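Local atomic coordinates of sgbp-b (Bacteroides uniformis, PDB entry 7K44), a protein that probably binds xyloglucan at the surface of a human gut bacterium, as a glycan-binding component of a polysaccharide utilization system. Residues G46-I51 against S93-A98. Sequence-based numbering, arbitrary orientation.
Sequences GTPLRI and SFNAPA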
loop_
_atom_site.group_PDB
_atom_site.type_symbol
_atom_site.label_atom_id
_atom_site.label_comp_id
_atom_site.label_asym_id
_atom_site.label_seq_id
_atom_site.Cartn_x
_atom_site.Cartn_y
_atom_site.Cartn_z
ATOM N N GLY A 46 2.381 20.400 32.078
ATOM C CA GLY A 46 1.036 20.008 32.435
ATOM C C GLY A 46 0.339 19.114 31.434
ATOM O O GLY A 46 -0.731 18.587 31.755
ATOM N N THR A 47 0.891 18.929 30.240
ATOM C CA THR A 47 0.250 18.057 29.258
ATOM C C THR A 47 0.165 16.633 29.800
ATOM O O THR A 47 1.178 16.078 30.231
ATOM C CB THR A 47 1.045 18.049 27.955
ATOM O OG1 THR A 47 1.009 19.357 27.378
ATOM C CG2 THR A 47 0.430 17.051 26.976
ATOM N N PRO A 48 -1.003 15.996 29.761
ATOM C CA PRO A 48 -1.090 14.615 30.242
ATOM C C PRO A 48 -0.396 13.652 29.295
ATOM O O PRO A 48 -0.492 13.774 28.071
ATOM C CB PRO A 48 -2.603 14.345 30.274
ATOM C CG PRO A 48 -3.245 15.684 30.214
ATOM C CD PRO A 48 -2.322 16.560 29.439
ATOM N N LEU A 49 0.313 12.687 29.879
ATOM C CA LEU A 49 0.893 11.580 29.134
ATOM C C LEU A 49 0.449 10.277 29.779
ATOM O O LEU A 49 0.181 10.226 30.985
ATOM C CB LEU A 49 2.440 11.616 29.137
ATOM C CG LEU A 49 3.150 12.773 28.434
ATOM C CD1 LEU A 49 3.442 13.892 29.415
ATOM C CD2 LEU A 49 4.453 12.300 27.799
ATOM N N ARG A 50 0.395 9.212 28.978
ATOM C CA ARG A 50 0.156 7.879 29.512
ATOM C C ARG A 50 1.190 6.921 28.941
ATOM O O ARG A 50 1.242 6.718 27.724
ATOM C CB ARG A 50 -1.261 7.397 29.189
ATOM C CG ARG A 50 -1.654 6.158 29.983
ATOM C CD ARG A 50 -3.013 5.605 29.539
ATOM N NE ARG A 50 -4.115 6.502 29.869
ATOM C CZ ARG A 50 -5.390 6.233 29.596
ATOM N NH1 ARG A 50 -5.714 5.095 28.996
ATOM N NH2 ARG A 50 -6.337 7.100 29.919
ATOM N N ILE A 51 1.989 6.322 29.817
ATOM C CA ILE A 51 2.899 5.259 29.406
ATOM C C ILE A 51 2.124 3.950 29.338
ATOM O O ILE A 51 1.495 3.541 30.320
ATOM C CB ILE A 51 4.072 5.141 30.386
ATOM C CG1 ILE A 51 4.807 6.471 30.509
ATOM C CG2 ILE A 51 5.014 4.025 29.938
ATOM C CD1 ILE A 51 5.878 6.461 31.608
ATOM N N SER A 93 -0.055 7.123 34.317
ATOM C CA SER A 93 -0.528 8.440 33.911
ATOM C C SER A 93 0.164 9.528 34.721
ATOM O O SER A 93 0.356 9.381 35.930
ATOM C CB SER A 93 -2.045 8.547 34.083
ATOM O OG SER A 93 -2.702 7.729 33.125
ATOM N N PHE A 94 0.521 10.625 34.054
ATOM C CA PHE A 94 1.075 11.783 34.748
ATOM C C PHE A 94 1.000 13.005 33.844
ATOM O O PHE A 94 0.853 12.888 32.629
ATOM C CB PHE A 94 2.528 11.544 35.189
ATOM C CG PHE A 94 3.489 11.342 34.049
ATOM C CD1 PHE A 94 3.701 10.080 33.518
ATOM C CD2 PHE A 94 4.171 12.420 33.504
ATOM C CE1 PHE A 94 4.584 9.893 32.460
ATOM C CE2 PHE A 94 5.057 12.244 32.446
ATOM C CZ PHE A 94 5.270 10.976 31.928
ATOM N N ASN A 95 1.155 14.179 34.454
ATOM C CA ASN A 95 1.198 15.441 33.724
ATOM C C ASN A 95 2.651 15.871 33.543
ATOM O O ASN A 95 3.469 15.705 34.453
ATOM C CB ASN A 95 0.421 16.520 34.481
ATOM C CG ASN A 95 -1.056 16.188 34.592
ATOM O OD1 ASN A 95 -1.604 15.487 33.742
ATOM N ND2 ASN A 95 -1.692 16.664 35.650
ATOM N N ALA A 96 2.968 16.404 32.363
ATOM C CA ALA A 96 4.357 16.698 32.032
ATOM C C ALA A 96 4.934 17.696 33.028
ATOM O O ALA A 96 4.325 18.748 33.266
ATOM C CB ALA A 96 4.451 17.291 30.631
ATOM N N PRO A 97 6.098 17.419 33.610
ATOM C CA PRO A 97 6.719 18.381 34.530
ATOM C C PRO A 97 7.218 19.616 33.795
ATOM O O PRO A 97 7.392 19.627 32.573
ATOM C CB PRO A 97 7.885 17.592 35.139
ATOM C CG PRO A 97 8.176 16.515 34.135
ATOM C CD PRO A 97 6.860 16.165 33.506
ATOM N N ALA A 98 7.431 20.681 34.570
ATOM C CA ALA A 98 8.035 21.883 34.017
ATOM C C ALA A 98 9.499 21.628 33.664
ATOM O O ALA A 98 10.155 20.730 34.204
ATOM C CB ALA A 98 7.927 23.041 35.009
HETATM O O HOH W 1 -4.599 8.934 31.329
#
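Leu49 and Phe94 form a hydrogen-bonded antiparallel pair in which each backbone serves the other: Leu49 N donates to Phe94 O at 2.8 Å, almost straight. Phe94 N returns a longer bond to Leu49 O at 3.1 Å. Beyond the strand ends the pairing goes on, with Ala96 N giving a bond to Thr47 O from above the carbonyl plane and Gly46 N reaching a lone pair of Ala96 O at 2.8 Å. Arg50 and Ser93 are joined through a water, which accepts from Arg50 NE at 2.9 Å and also hydrogen-bonds Ser93 OG. This bridge shares its face of the sheet with Pro48 and Asn95, whose OD1 lies 3.8 Å from Pro48 CB.

On the opposite face the contact is apolar, made by Leu49, Ile51, Phe94 and Ala96. With CG set between its backbone N and carbonyl carbon (chi1 64°), the Phe94 ring is brought beside both neighbours: Leu49 CB sits over one face, offset toward the rim, while Ile51 meets the edge, its CD1 3.8 Å from Phe94 CE1. Leu49 CD1 touches Phe94 CE2 and, at 3.7 Å, Ala96 CB. A serine in place of Phe94 would probably leave Leu49 and Ile51 without their shared apolar partner and open a gap beside them, toward Leu106.

Strands 48-54 and 91-95 are the central pair of a four-stranded antiparallel sheet, flanked by strand 33-39, where Leu49 packs on Val37 and Thr39, and by strand 84-85. Ile51 and Phe94 face the second sheet of this N-terminal beta-sandwich, both meeting Leu106 of strand 103-110.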